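Local coordinates for sensor protein (Rhodopseudomonas palustris, PDB 2OOL) that binds a biliverdin-derived chromophore as the light-sensing PAS-GAF part of a bacteriophytochrome that probably signals as a histidine kinase, at residues 75-78 / 79-82; 142-145 / 146-149; 306-309 / 310-313; 322-325 / 326-330. All coordinates share one frame; numbering follows the deposited sequence.

Contact 1: 75-78 / 79-82; sequences NVPI and AHYL
V76 touches two aromatic side chains, H80 and Y81, and crosses each of them at about a right angle. Its CG1 does the touching: it lies 3.5 Å from Y81 OH and, on the other ring, near the plane at the imidazole edge, 3.7 Å from H80 ND1. With CG1 anti to the backbone N of V76 (chi1 177°), this methyl is the branch turned toward the two rings. P77 meets H80 differently, the two running alongside and pointing the same way, so that the pyrrolidine covers one imidazole face; P77 CD is 3.7 Å from H80 CE1. The backbone turns tightly underneath. H80 N donates to P77 O at 3.1 Å from well above the carbonyl plane, and Y81 N donates to I78 O at 2.9 Å. I78 faces inward, onto F46, V48 and I55 and, together with L82, onto L90 of helix 84-94. The tyrosine ring also rests on L73 and I55, and an alanine here would probably strip V76 CG1 of its phenol neighbour and open a gap next to I55. Successive bonds from residue i+3 back to residue i mark a short 3-10 turn, which in this PAS fold belongs to the connection from helix 62-66 to helix 84-94 and lays I78 against the central antiparallel sheet.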
ATOM      1  N   ASN A  75      -3.245  39.515  -0.240  1.00 53.59           N
ATOM      2  CA  ASN A  75      -3.726  39.714   1.098  1.00 53.52           C
ATOM      3  C   ASN A  75      -5.167  39.309   1.379  1.00 52.56           C
ATOM      4  O   ASN A  75      -5.700  39.629   2.449  1.00 52.37           O
ATOM      5  CB  ASN A  75      -3.465  41.156   1.575  1.00 54.01           C
ATOM      6  CG  ASN A  75      -3.100  41.200   3.013  1.00 55.98           C
ATOM      7  OD1 ASN A  75      -3.390  42.172   3.732  1.00 62.25           O
ATOM      8  ND2 ASN A  75      -2.471  40.135   3.470  1.00 59.61           N
ATOM      9  N   VAL A  76      -5.788  38.592   0.447  1.00 51.96           N
ATOM     10  CA  VAL A  76      -7.139  38.102   0.638  1.00 51.61           C
ATOM     11  C   VAL A  76      -7.120  36.772   1.399  1.00 50.95           C
ATOM     12  O   VAL A  76      -6.279  35.929   1.155  1.00 50.79           O
ATOM     13  CB  VAL A  76      -7.862  37.952  -0.717  1.00 51.58           C
ATOM     14  CG1 VAL A  76      -9.229  37.371  -0.513  1.00 50.34           C
ATOM     15  CG2 VAL A  76      -7.958  39.327  -1.393  1.00 51.22           C
ATOM     16  N   PRO A  77      -8.027  36.590   2.358  1.00 50.77           N
ATOM     17  CA  PRO A  77      -8.062  35.287   2.981  1.00 51.51           C
ATOM     18  C   PRO A  77      -8.357  34.131   1.968  1.00 52.18           C
ATOM     19  O   PRO A  77      -9.268  34.214   1.132  1.00 51.60           O
ATOM     20  CB  PRO A  77      -9.154  35.415   4.024  1.00 50.57           C
ATOM     21  CG  PRO A  77      -9.334  36.840   4.240  1.00 51.28           C
ATOM     22  CD  PRO A  77      -8.982  37.522   2.959  1.00 50.64           C
ATOM     23  N   ILE A  78      -7.576  33.075   2.027  1.00 52.33           N
ATOM     24  CA  ILE A  78      -7.729  32.028   1.009  1.00 53.27           C
ATOM     25  C   ILE A  78      -9.118  31.363   1.180  1.00 54.03           C
ATOM     26  O   ILE A  78      -9.717  30.907   0.204  1.00 54.53           O
ATOM     27  CB  ILE A  78      -6.585  31.013   1.037  1.00 53.24           C
ATOM     28  CG1 ILE A  78      -6.591  30.168  -0.270  1.00 53.88           C
ATOM     29  CG2 ILE A  78      -6.653  30.154   2.287  1.00 53.23           C
ATOM     30  CD1 ILE A  78      -5.489  29.205  -0.381  1.00 53.06           C
ATOM     31  N   ALA A  79      -9.629  31.387   2.412  1.00 54.34           N
ATOM     32  CA  ALA A  79     -10.908  30.775   2.780  1.00 54.50           C
ATOM     33  C   ALA A  79     -12.067  31.343   1.997  1.00 54.90           C
ATOM     34  O   ALA A  79     -13.125  30.738   1.949  1.00 54.51           O
ATOM     35  CB  ALA A  79     -11.164  30.928   4.269  1.00 53.61           C
ATOM     36  N   HIS A  80     -11.893  32.525   1.416  1.00 55.31           N
ATOM     37  CA  HIS A  80     -12.918  33.070   0.553  1.00 55.67           C
ATOM     38  C   HIS A  80     -13.150  32.255  -0.712  1.00 55.61           C
ATOM     39  O   HIS A  80     -14.250  32.299  -1.255  1.00 56.15           O
ATOM     40  CB  HIS A  80     -12.655  34.528   0.203  1.00 55.95           C
ATOM     41  CG  HIS A  80     -12.880  35.452   1.348  1.00 56.74           C
ATOM     42  ND1 HIS A  80     -12.313  36.701   1.412  1.00 57.20           N
ATOM     43  CD2 HIS A  80     -13.587  35.300   2.491  1.00 57.57           C
ATOM     44  CE1 HIS A  80     -12.680  37.296   2.530  1.00 57.99           C
ATOM     45  NE2 HIS A  80     -13.443  36.463   3.212  1.00 59.87           N
ATOM     46  N   TYR A  81     -12.161  31.488  -1.150  1.00 54.84           N
ATOM     47  CA  TYR A  81     -12.302  30.688  -2.364  1.00 54.66           C
ATOM     48  C   TYR A  81     -12.352  29.180  -2.096  1.00 54.09           C
ATOM     49  O   TYR A  81     -12.217  28.397  -3.024  1.00 53.77           O
ATOM     50  CB  TYR A  81     -11.140  30.957  -3.283  1.00 56.90           C
ATOM     51  CG  TYR A  81     -10.848  32.399  -3.455  1.00 57.58           C
ATOM     52  CD1 TYR A  81      -9.837  32.995  -2.715  1.00 58.05           C
ATOM     53  CD2 TYR A  81     -11.573  33.175  -4.353  1.00 58.71           C
ATOM     54  CE1 TYR A  81      -9.561  34.335  -2.842  1.00 59.01           C
ATOM     55  CE2 TYR A  81     -11.306  34.531  -4.498  1.00 59.19           C
ATOM     56  CZ  TYR A  81     -10.289  35.095  -3.729  1.00 60.25           C
ATOM     57  OH  TYR A  81      -9.960  36.436  -3.820  1.00 63.75           O
ATOM     58  N   LEU A  82     -12.508  28.787  -0.838  1.00 52.79           N
ATOM     59  CA  LEU A  82     -12.646  27.402  -0.465  1.00 52.63           C
ATOM     60  C   LEU A  82     -14.040  27.209   0.096  1.00 52.60           C
ATOM     61  O   LEU A  82     -14.682  28.162   0.506  1.00 52.15           O
ATOM     62  CB  LEU A  82     -11.631  27.010   0.606  1.00 51.65           C
ATOM     63  CG  LEU A  82     -10.148  27.263   0.352  1.00 51.85           C
ATOM     64  CD1 LEU A  82      -9.330  26.836   1.540  1.00 46.84           C
ATOM     65  CD2 LEU A  82      -9.703  26.488  -0.926  1.00 49.78           C
TER

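Contact 2: 142-145 / 146-149; sequences TNEF and FRSV
F145 O receives the backbone N-H of V149 at 3.1 Å, almost straight at 173° and in the carbonyl plane, and S148 OG also comes within 2.9 Å of F145 O. The firmer partner of that hydroxyl is E172 OE2, and its one proton cannot serve both. S148 OG sits between its own backbone N and carbonyl carbon (chi1 69°), which is what bends it back to the carbonyl one turn earlier. One turn nearer the start of the helix, T142 and F146 point the same way, side by side. T142 CG2 lies over one face of the F146 ring in a CH-pi contact, 4.0 Å from the centroid of that ring. F145 CD2 reaches F146 CD1 at 3.7 Å with the side chains oblique to each other. A serine in place of F146 would probably leave the T142 methyl without a ring to lie on and a gap beside L316 of the second subunit. R147 folds its guanidinium over E144, one face above E144 CA, while NH1 makes a weak hydrogen bond to N103 O of the second subunit. Within its own chain, helix 142-157 packs here through F145, S148 and V149 on helix 162-177 and, through F145 and V149, on helix 308-332; the second subunit meets T142, N143, F145 and F146.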
ATOM      1  N   THR A 142      -7.920   0.596  -6.116  1.00 63.94           N
ATOM      2  CA  THR A 142      -7.055   0.892  -4.976  1.00 62.84           C
ATOM      3  C   THR A 142      -6.733  -0.376  -4.157  1.00 61.57           C
ATOM      4  O   THR A 142      -5.584  -0.554  -3.725  1.00 61.66           O
ATOM      5  CB  THR A 142      -7.643   2.029  -4.045  1.00 63.47           C
ATOM      6  OG1 THR A 142      -7.988   3.190  -4.822  1.00 62.94           O
ATOM      7  CG2 THR A 142      -6.639   2.437  -2.953  1.00 62.87           C
ATOM      8  N   ASN A 143      -7.705  -1.274  -3.984  1.00 59.09           N
ATOM      9  CA  ASN A 143      -7.436  -2.561  -3.288  1.00 58.03           C
ATOM     10  C   ASN A 143      -6.362  -3.447  -4.004  1.00 56.90           C
ATOM     11  O   ASN A 143      -5.436  -3.969  -3.356  1.00 56.21           O
ATOM     12  CB  ASN A 143      -8.738  -3.329  -3.019  1.00 56.98           C
ATOM     13  CG  ASN A 143      -9.562  -2.708  -1.865  1.00 56.33           C
ATOM     14  OD1 ASN A 143      -9.023  -2.332  -0.816  1.00 51.94           O
ATOM     15  ND2 ASN A 143     -10.875  -2.621  -2.058  1.00 53.31           N
ATOM     16  N   GLU A 144      -6.499  -3.578  -5.322  0.50 56.26           N
ATOM     17  CA  GLU A 144      -5.466  -4.186  -6.169  0.50 56.30           C
ATOM     18  C   GLU A 144      -4.131  -3.448  -6.026  0.50 55.73           C
ATOM     19  O   GLU A 144      -3.067  -4.057  -5.952  0.50 55.76           O
ATOM     20  CB  GLU A 144      -5.888  -4.163  -7.644  0.50 56.08           C
ATOM     21  CG  GLU A 144      -7.218  -4.858  -7.954  0.50 56.48           C
ATOM     22  CD  GLU A 144      -7.474  -5.001  -9.448  0.50 56.90           C
ATOM     23  OE1 GLU A 144      -6.534  -4.808 -10.259  0.50 56.98           O
ATOM     24  OE2 GLU A 144      -8.629  -5.308  -9.813  0.50 59.92           O
ATOM     25  N   PHE A 145      -4.198  -2.126  -6.011  1.00 55.43           N
ATOM     26  CA  PHE A 145      -3.026  -1.301  -5.835  1.00 55.50           C
ATOM     27  C   PHE A 145      -2.283  -1.662  -4.549  1.00 54.55           C
ATOM     28  O   PHE A 145      -1.086  -1.913  -4.606  1.00 53.56           O
ATOM     29  CB  PHE A 145      -3.473   0.157  -5.787  1.00 56.47           C
ATOM     30  CG  PHE A 145      -2.380   1.130  -5.567  1.00 57.05           C
ATOM     31  CD1 PHE A 145      -1.550   1.499  -6.607  1.00 59.04           C
ATOM     32  CD2 PHE A 145      -2.234   1.760  -4.340  1.00 60.48           C
ATOM     33  CE1 PHE A 145      -0.555   2.449  -6.412  1.00 58.76           C
ATOM     34  CE2 PHE A 145      -1.240   2.743  -4.143  1.00 58.11           C
ATOM     35  CZ  PHE A 145      -0.403   3.069  -5.183  1.00 55.91           C
ATOM     36  N   PHE A 146      -2.995  -1.693  -3.417  1.00 53.90           N
ATOM     37  CA  PHE A 146      -2.381  -2.043  -2.136  1.00 54.32           C
ATOM     38  C   PHE A 146      -1.762  -3.451  -2.165  1.00 54.06           C
ATOM     39  O   PHE A 146      -0.668  -3.680  -1.649  1.00 53.61           O
ATOM     40  CB  PHE A 146      -3.391  -2.009  -0.994  1.00 54.57           C
ATOM     41  CG  PHE A 146      -3.879  -0.635  -0.612  1.00 55.07           C
ATOM     42  CD1 PHE A 146      -3.211   0.524  -0.970  1.00 56.32           C
ATOM     43  CD2 PHE A 146      -5.031  -0.521   0.151  1.00 55.59           C
ATOM     44  CE1 PHE A 146      -3.708   1.772  -0.588  1.00 55.94           C
ATOM     45  CE2 PHE A 146      -5.520   0.692   0.526  1.00 55.30           C
ATOM     46  CZ  PHE A 146      -4.857   1.855   0.166  1.00 55.67           C
ATOM     47  N   ARG A 147      -2.481  -4.392  -2.753  1.00 53.69           N
ATOM     48  CA  ARG A 147      -1.998  -5.766  -2.869  1.00 54.17           C
ATOM     49  C   ARG A 147      -0.688  -5.834  -3.646  1.00 52.98           C
ATOM     50  O   ARG A 147       0.249  -6.477  -3.190  1.00 50.95           O
ATOM     51  CB  ARG A 147      -3.078  -6.647  -3.541  1.00 54.23           C
ATOM     52  CG  ARG A 147      -2.661  -8.047  -3.883  1.00 54.81           C
ATOM     53  CD  ARG A 147      -3.815  -8.754  -4.535  1.00 58.25           C
ATOM     54  NE  ARG A 147      -4.071  -8.260  -5.887  1.00 62.24           N
ATOM     55  CZ  ARG A 147      -5.266  -8.254  -6.492  1.00 65.50           C
ATOM     56  NH1 ARG A 147      -6.362  -8.689  -5.876  1.00 66.94           N
ATOM     57  NH2 ARG A 147      -5.370  -7.789  -7.734  1.00 66.90           N
ATOM     58  N   SER A 148      -0.614  -5.131  -4.782  1.00 53.13           N
ATOM     59  CA  SER A 148       0.620  -5.143  -5.583  1.00 53.93           C
ATOM     60  C   SER A 148       1.792  -4.517  -4.819  1.00 52.97           C
ATOM     61  O   SER A 148       2.877  -5.081  -4.803  1.00 51.10           O
ATOM     62  CB  SER A 148       0.453  -4.498  -6.988  1.00 54.00           C
ATOM     63  OG  SER A 148       0.258  -3.104  -6.916  1.00 55.13           O
ATOM     64  N   VAL A 149       1.580  -3.375  -4.159  1.00 53.78           N
ATOM     65  CA  VAL A 149       2.649  -2.781  -3.324  1.00 53.77           C
ATOM     66  C   VAL A 149       3.133  -3.768  -2.220  1.00 54.39           C
ATOM     67  O   VAL A 149       4.329  -3.976  -2.028  1.00 53.93           O
ATOM     68  CB  VAL A 149       2.249  -1.418  -2.730  1.00 55.09           C
ATOM     69  CG1 VAL A 149       3.285  -0.967  -1.689  1.00 53.18           C
ATOM     70  CG2 VAL A 149       2.091  -0.360  -3.836  1.00 53.41           C
TER

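Contact 3: 306-309 / 310-313; sequences VSYE and VRQA
V306 and R311 meet across the N-terminus of helix 308-332, the long closing helix of the GAF domain, with S307 as its N-cap. Among the hydrogen bonds, the capping one is weak: V310 N reaches S307 OG at 3.3 Å, and the same hydroxyl is held more firmly by D137 OD1. R311 N to S307 O, nearly along the C=O axis, and Q312 N to Y308 O open the regular helical ladder. R311 gives the short bond, NH1 to V306 O at 2.8 Å, lying in both the carbonyl plane and the guanidinium plane. A bend at chi3 (-42°) brings the group back over the first turn. The charge is met elsewhere, by a salt bridge from R311 NH2 to E134 OE2, at the end of strand 128-134 in the PAS sheet; with V306 O this holds the guanidinium at two corners, which fixes its rotation. Packing of flat groups comes next. The Y308 ring and the R311 guanidinium stand almost perpendicular, 88° apart, with NH2 3.6 Å from Y308 CD1. On another part of the ring the Q312 amide lies oblique, its CD 3.6 Å from Y308 CE2. The apolar contact is tight: V306 and V310 cross at about a right angle, and their CG1 methyls approach to 3.3 Å.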
ATOM      1  N   VAL A 306       0.857  11.581 -12.686  1.00 56.37           N
ATOM      2  CA  VAL A 306       0.790  10.542 -11.690  1.00 56.62           C
ATOM      3  C   VAL A 306       0.386  11.210 -10.377  1.00 55.74           C
ATOM      4  O   VAL A 306       0.998  12.224  -9.968  1.00 55.79           O
ATOM      5  CB  VAL A 306       2.191   9.795 -11.546  1.00 57.30           C
ATOM      6  CG1 VAL A 306       2.125   8.672 -10.509  1.00 56.68           C
ATOM      7  CG2 VAL A 306       2.621   9.228 -12.873  1.00 56.43           C
ATOM      8  N   SER A 307      -0.680  10.717  -9.744  1.00 54.81           N
ATOM      9  CA  SER A 307      -1.241  11.422  -8.545  1.00 55.07           C
ATOM     10  C   SER A 307      -0.294  11.419  -7.354  1.00 54.12           C
ATOM     11  O   SER A 307       0.615  10.630  -7.288  1.00 53.83           O
ATOM     12  CB  SER A 307      -2.560  10.794  -8.102  1.00 55.03           C
ATOM     13  OG  SER A 307      -2.311   9.583  -7.392  1.00 54.90           O
ATOM     14  N   TYR A 308      -0.509  12.292  -6.377  1.00 54.94           N
ATOM     15  CA  TYR A 308       0.399  12.377  -5.261  1.00 54.58           C
ATOM     16  C   TYR A 308       0.551  11.027  -4.538  1.00 55.54           C
ATOM     17  O   TYR A 308       1.665  10.652  -4.116  1.00 53.91           O
ATOM     18  CB  TYR A 308      -0.109  13.393  -4.279  1.00 56.75           C
ATOM     19  CG  TYR A 308       0.888  13.817  -3.246  1.00 57.34           C
ATOM     20  CD1 TYR A 308       1.857  14.753  -3.548  1.00 58.61           C
ATOM     21  CD2 TYR A 308       0.847  13.303  -1.971  1.00 57.99           C
ATOM     22  CE1 TYR A 308       2.760  15.170  -2.591  1.00 58.57           C
ATOM     23  CE2 TYR A 308       1.741  13.718  -1.005  1.00 56.80           C
ATOM     24  CZ  TYR A 308       2.698  14.634  -1.326  1.00 57.82           C
ATOM     25  OH  TYR A 308       3.601  15.061  -0.368  1.00 61.46           O
ATOM     26  N   GLU A 309      -0.579  10.334  -4.352  1.00 54.60           N
ATOM     27  CA  GLU A 309      -0.617   9.095  -3.616  1.00 54.95           C
ATOM     28  C   GLU A 309       0.144   7.982  -4.371  1.00 55.24           C
ATOM     29  O   GLU A 309       0.813   7.172  -3.736  1.00 55.50           O
ATOM     30  CB  GLU A 309      -2.076   8.628  -3.354  1.00 55.66           C
ATOM     31  CG  GLU A 309      -2.935   9.550  -2.454  1.00 56.69           C
ATOM     32  CD  GLU A 309      -3.785  10.551  -3.240  1.00 59.81           C
ATOM     33  OE1 GLU A 309      -3.330  11.015  -4.318  1.00 58.76           O
ATOM     34  OE2 GLU A 309      -4.920  10.860  -2.779  1.00 62.65           O
ATOM     35  N   VAL A 310       0.063   7.961  -5.702  1.00 54.23           N
ATOM     36  CA  VAL A 310       0.866   7.030  -6.478  1.00 54.21           C
ATOM     37  C   VAL A 310       2.367   7.312  -6.349  1.00 54.40           C
ATOM     38  O   VAL A 310       3.173   6.369  -6.261  1.00 53.87           O
ATOM     39  CB  VAL A 310       0.423   6.927  -7.939  1.00 54.33           C
ATOM     40  CG1 VAL A 310       1.404   6.024  -8.742  1.00 54.13           C
ATOM     41  CG2 VAL A 310      -1.011   6.316  -8.013  1.00 53.80           C
ATOM     42  N   ARG A 311       2.735   8.588  -6.289  1.00 54.30           N
ATOM     43  CA  ARG A 311       4.116   9.009  -6.064  1.00 54.30           C
ATOM     44  C   ARG A 311       4.587   8.619  -4.691  1.00 54.48           C
ATOM     45  O   ARG A 311       5.733   8.176  -4.560  1.00 56.29           O
ATOM     46  CB  ARG A 311       4.325  10.520  -6.368  1.00 54.29           C
ATOM     47  CG  ARG A 311       3.899  10.840  -7.819  1.00 55.08           C
ATOM     48  CD  ARG A 311       4.361  12.134  -8.457  1.00 56.23           C
ATOM     49  NE  ARG A 311       4.331  13.340  -7.647  1.00 57.42           N
ATOM     50  CZ  ARG A 311       3.279  14.161  -7.517  1.00 59.77           C
ATOM     51  NH1 ARG A 311       2.093  13.878  -8.061  1.00 58.85           N
ATOM     52  NH2 ARG A 311       3.399  15.262  -6.808  1.00 57.10           N
ATOM     53  N   GLN A 312       3.735   8.721  -3.666  1.00 54.66           N
ATOM     54  CA  GLN A 312       4.095   8.257  -2.335  1.00 55.24           C
ATOM     55  C   GLN A 312       4.342   6.723  -2.319  1.00 55.14           C
ATOM     56  O   GLN A 312       5.142   6.230  -1.500  1.00 53.10           O
ATOM     57  CB  GLN A 312       3.035   8.583  -1.302  1.00 55.66           C
ATOM     58  CG  GLN A 312       2.861  10.059  -0.959  1.00 59.03           C
ATOM     59  CD  GLN A 312       1.747  10.263   0.057  1.00 59.33           C
ATOM     60  OE1 GLN A 312       0.569   9.892  -0.178  1.00 65.18           O
ATOM     61  NE2 GLN A 312       2.110  10.807   1.199  1.00 59.29           N
ATOM     62  N   ALA A 313       3.628   5.992  -3.182  1.00 54.91           N
ATOM     63  CA  ALA A 313       3.806   4.539  -3.290  1.00 55.46           C
ATOM     64  C   ALA A 313       5.167   4.206  -3.912  1.00 55.41           C
ATOM     65  O   ALA A 313       5.882   3.400  -3.380  1.00 56.99           O
ATOM     66  CB  ALA A 313       2.676   3.896  -4.081  1.00 54.21           C
TER

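Contact 4: 322-325 / 326-330; sequences TWQI and GVLEE
V327 packs against W323 one turn on along helix 308-332 of the GAF domain, near its C-terminal end, where the helix meets its copy in the second subunit. V327 CG2 sits over a face of the indole in a CH-pi contact, 3.8 Å from the centroid of the five-membered ring of W323 and set toward the rim, where W323 NE1 is 3.4 Å away. The tryptophan reaches this position because its CG is anti to the backbone N (chi1 174°), which leans the indole out from the helix and toward V327. Its ring also makes an edge-to-face pair with W323 of the second subunit and packs on G326 of that chain. The chain of Q324 bends so that OE1 comes 3.8 Å from V327 CG2, while its NE2 makes weak hydrogen bonds to Q157 O and A159 O, at and just beyond the end of helix 142-157. L328 lays its CG 3.4 Å from Q324 O. On the inward face I325 packs on I286 and W293 of the GAF sheet. E329 runs alongside it; an unusual first torsion (-107°) swings the carboxylate back, and OE1 approaches I325 CG2 at 3.6 Å. I325 O has two donors, E329 N from the helix ladder and a water, 2.8 Å from I325 O, whose other proton goes to E329 OE1 at 3.3 Å.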
ATOM      1  N   THR A 322      16.112   0.721  -1.169  1.00 53.44           N
ATOM      2  CA  THR A 322      17.256   1.331  -0.493  1.00 54.00           C
ATOM      3  C   THR A 322      17.777   0.472   0.655  1.00 54.60           C
ATOM      4  O   THR A 322      18.974   0.193   0.734  1.00 55.56           O
ATOM      5  CB  THR A 322      16.887   2.737  -0.000  1.00 53.81           C
ATOM      6  OG1 THR A 322      16.366   3.497  -1.111  1.00 53.69           O
ATOM      7  CG2 THR A 322      18.103   3.453   0.627  1.00 54.09           C
ATOM      8  N   TRP A 323      16.893   0.012   1.527  1.00 55.28           N
ATOM      9  CA  TRP A 323      17.297  -0.913   2.593  1.00 55.40           C
ATOM     10  C   TRP A 323      17.938  -2.209   2.067  1.00 56.11           C
ATOM     11  O   TRP A 323      18.933  -2.702   2.628  1.00 56.05           O
ATOM     12  CB  TRP A 323      16.087  -1.293   3.425  1.00 56.63           C
ATOM     13  CG  TRP A 323      16.356  -2.323   4.430  1.00 56.29           C
ATOM     14  CD1 TRP A 323      16.026  -3.633   4.366  1.00 58.10           C
ATOM     15  CD2 TRP A 323      17.009  -2.129   5.683  1.00 58.35           C
ATOM     16  NE1 TRP A 323      16.446  -4.281   5.496  1.00 57.94           N
ATOM     17  CE2 TRP A 323      17.061  -3.381   6.321  1.00 57.66           C
ATOM     18  CE3 TRP A 323      17.576  -1.018   6.320  1.00 57.80           C
ATOM     19  CZ2 TRP A 323      17.645  -3.560   7.581  1.00 58.35           C
ATOM     20  CZ3 TRP A 323      18.152  -1.194   7.583  1.00 57.79           C
ATOM     21  CH2 TRP A 323      18.185  -2.456   8.193  1.00 57.28           C
ATOM     22  N   GLN A 324      17.362  -2.776   1.008  1.00 55.25           N
ATOM     23  CA  GLN A 324      17.857  -4.032   0.484  1.00 55.15           C
ATOM     24  C   GLN A 324      19.207  -3.905  -0.227  1.00 55.20           C
ATOM     25  O   GLN A 324      20.016  -4.836  -0.205  1.00 54.83           O
ATOM     26  CB  GLN A 324      16.839  -4.690  -0.436  1.00 54.59           C
ATOM     27  CG  GLN A 324      17.103  -6.196  -0.662  1.00 55.41           C
ATOM     28  CD  GLN A 324      16.794  -7.093   0.548  1.00 55.13           C
ATOM     29  OE1 GLN A 324      16.445  -6.629   1.642  1.00 56.50           O
ATOM     30  NE2 GLN A 324      16.895  -8.384   0.332  1.00 52.45           N
ATOM     31  N   ILE A 325      19.445  -2.777  -0.868  1.00 55.64           N
ATOM     32  CA  ILE A 325      20.762  -2.473  -1.429  1.00 55.93           C
ATOM     33  C   ILE A 325      21.832  -2.659  -0.363  1.00 56.67           C
ATOM     34  O   ILE A 325      22.830  -3.354  -0.589  1.00 57.22           O
ATOM     35  CB  ILE A 325      20.831  -1.020  -1.950  1.00 56.03           C
ATOM     36  CG1 ILE A 325      20.091  -0.907  -3.299  1.00 55.36           C
ATOM     37  CG2 ILE A 325      22.290  -0.608  -2.080  1.00 56.18           C
ATOM     38  CD1 ILE A 325      19.642   0.500  -3.721  1.00 53.53           C
ATOM     39  N   GLY A 326      21.587  -2.059   0.800  1.00 57.03           N
ATOM     40  CA  GLY A 326      22.460  -2.166   1.947  1.00 57.64           C
ATOM     41  C   GLY A 326      22.621  -3.594   2.435  1.00 58.24           C
ATOM     42  O   GLY A 326      23.753  -4.045   2.656  1.00 58.57           O
ATOM     43  N   VAL A 327      21.504  -4.310   2.587  1.00 58.87           N
ATOM     44  CA  VAL A 327      21.544  -5.723   3.017  1.00 59.55           C
ATOM     45  C   VAL A 327      22.424  -6.528   2.070  1.00 60.45           C
ATOM     46  O   VAL A 327      23.216  -7.375   2.515  1.00 61.15           O
ATOM     47  CB  VAL A 327      20.139  -6.358   3.115  1.00 59.08           C
ATOM     48  CG1 VAL A 327      20.231  -7.774   3.632  1.00 59.24           C
ATOM     49  CG2 VAL A 327      19.217  -5.528   4.032  1.00 58.57           C
ATOM     50  N   LEU A 328      22.300  -6.261   0.773  1.00 61.40           N
ATOM     51  CA  LEU A 328      23.082  -6.975  -0.238  1.00 62.54           C
ATOM     52  C   LEU A 328      24.569  -6.593  -0.215  1.00 63.92           C
ATOM     53  O   LEU A 328      25.423  -7.471  -0.243  1.00 64.09           O
ATOM     54  CB  LEU A 328      22.478  -6.777  -1.632  1.00 61.75           C
ATOM     55  CG  LEU A 328      21.161  -7.535  -1.846  1.00 60.30           C
ATOM     56  CD1 LEU A 328      20.519  -7.196  -3.179  1.00 57.65           C
ATOM     57  CD2 LEU A 328      21.362  -9.064  -1.714  1.00 57.75           C
ATOM     58  N   GLU A 329      24.864  -5.297  -0.158  1.00 66.21           N
ATOM     59  CA  GLU A 329      26.238  -4.795  -0.006  1.00 67.95           C
ATOM     60  C   GLU A 329      26.896  -5.476   1.200  1.00 69.25           C
ATOM     61  O   GLU A 329      27.921  -6.167   1.050  1.00 69.70           O
ATOM     62  CB  GLU A 329      26.274  -3.237   0.100  1.00 68.22           C
ATOM     63  CG  GLU A 329      26.815  -2.521  -1.190  1.00 69.80           C
ATOM     64  CD  GLU A 329      26.242  -1.108  -1.493  1.00 70.51           C
ATOM     65  OE1 GLU A 329      25.832  -0.877  -2.682  1.00 71.48           O
ATOM     66  OE2 GLU A 329      26.219  -0.228  -0.577  1.00 74.26           O
ATOM     67  N   GLU A 330      26.284  -5.358   2.379  1.00 70.74           N
ATOM     68  CA  GLU A 330      26.855  -5.995   3.581  1.00 71.52           C
ATOM     69  C   GLU A 330      27.067  -7.521   3.436  1.00 72.26           C
ATOM     70  O   GLU A 330      28.079  -8.042   3.902  1.00 72.58           O
ATOM     71  CB  GLU A 330      26.028  -5.700   4.838  1.00 71.81           C
ATOM     72  CG  GLU A 330      26.792  -5.961   6.164  1.00 72.57           C
ATOM     73  CD  GLU A 330      27.771  -4.828   6.547  1.00 75.13           C
ATOM     74  OE1 GLU A 330      27.523  -3.644   6.196  1.00 75.04           O
ATOM     75  OE2 GLU A 330      28.795  -5.134   7.208  1.00 76.18           O
TER
HETATM   76  O   HOH W   1      23.995  -3.521  -3.142  1.00 63.77           O

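Overall arrangement
The contacts follow one another along the chain without interleaving. Contact 1 lies alone in the PAS domain, its centre 28 Å from that of contact 3 and 48 Å from that of contact 4, on the other side of the molecule. The other three belong to the helical layer beside the GAF domain. Contacts 3 and 4 are the early and late parts of helix 308-332, centres 25 Å apart. Contact 2, on helix 142-157, touches contact 3 directly, F145 CZ lying 3.4 Å from A313 CB. Contacts 2, 3 and 4 all reach the second subunit, so both helices take part in the contact between the two subunits of the photosensory dimer.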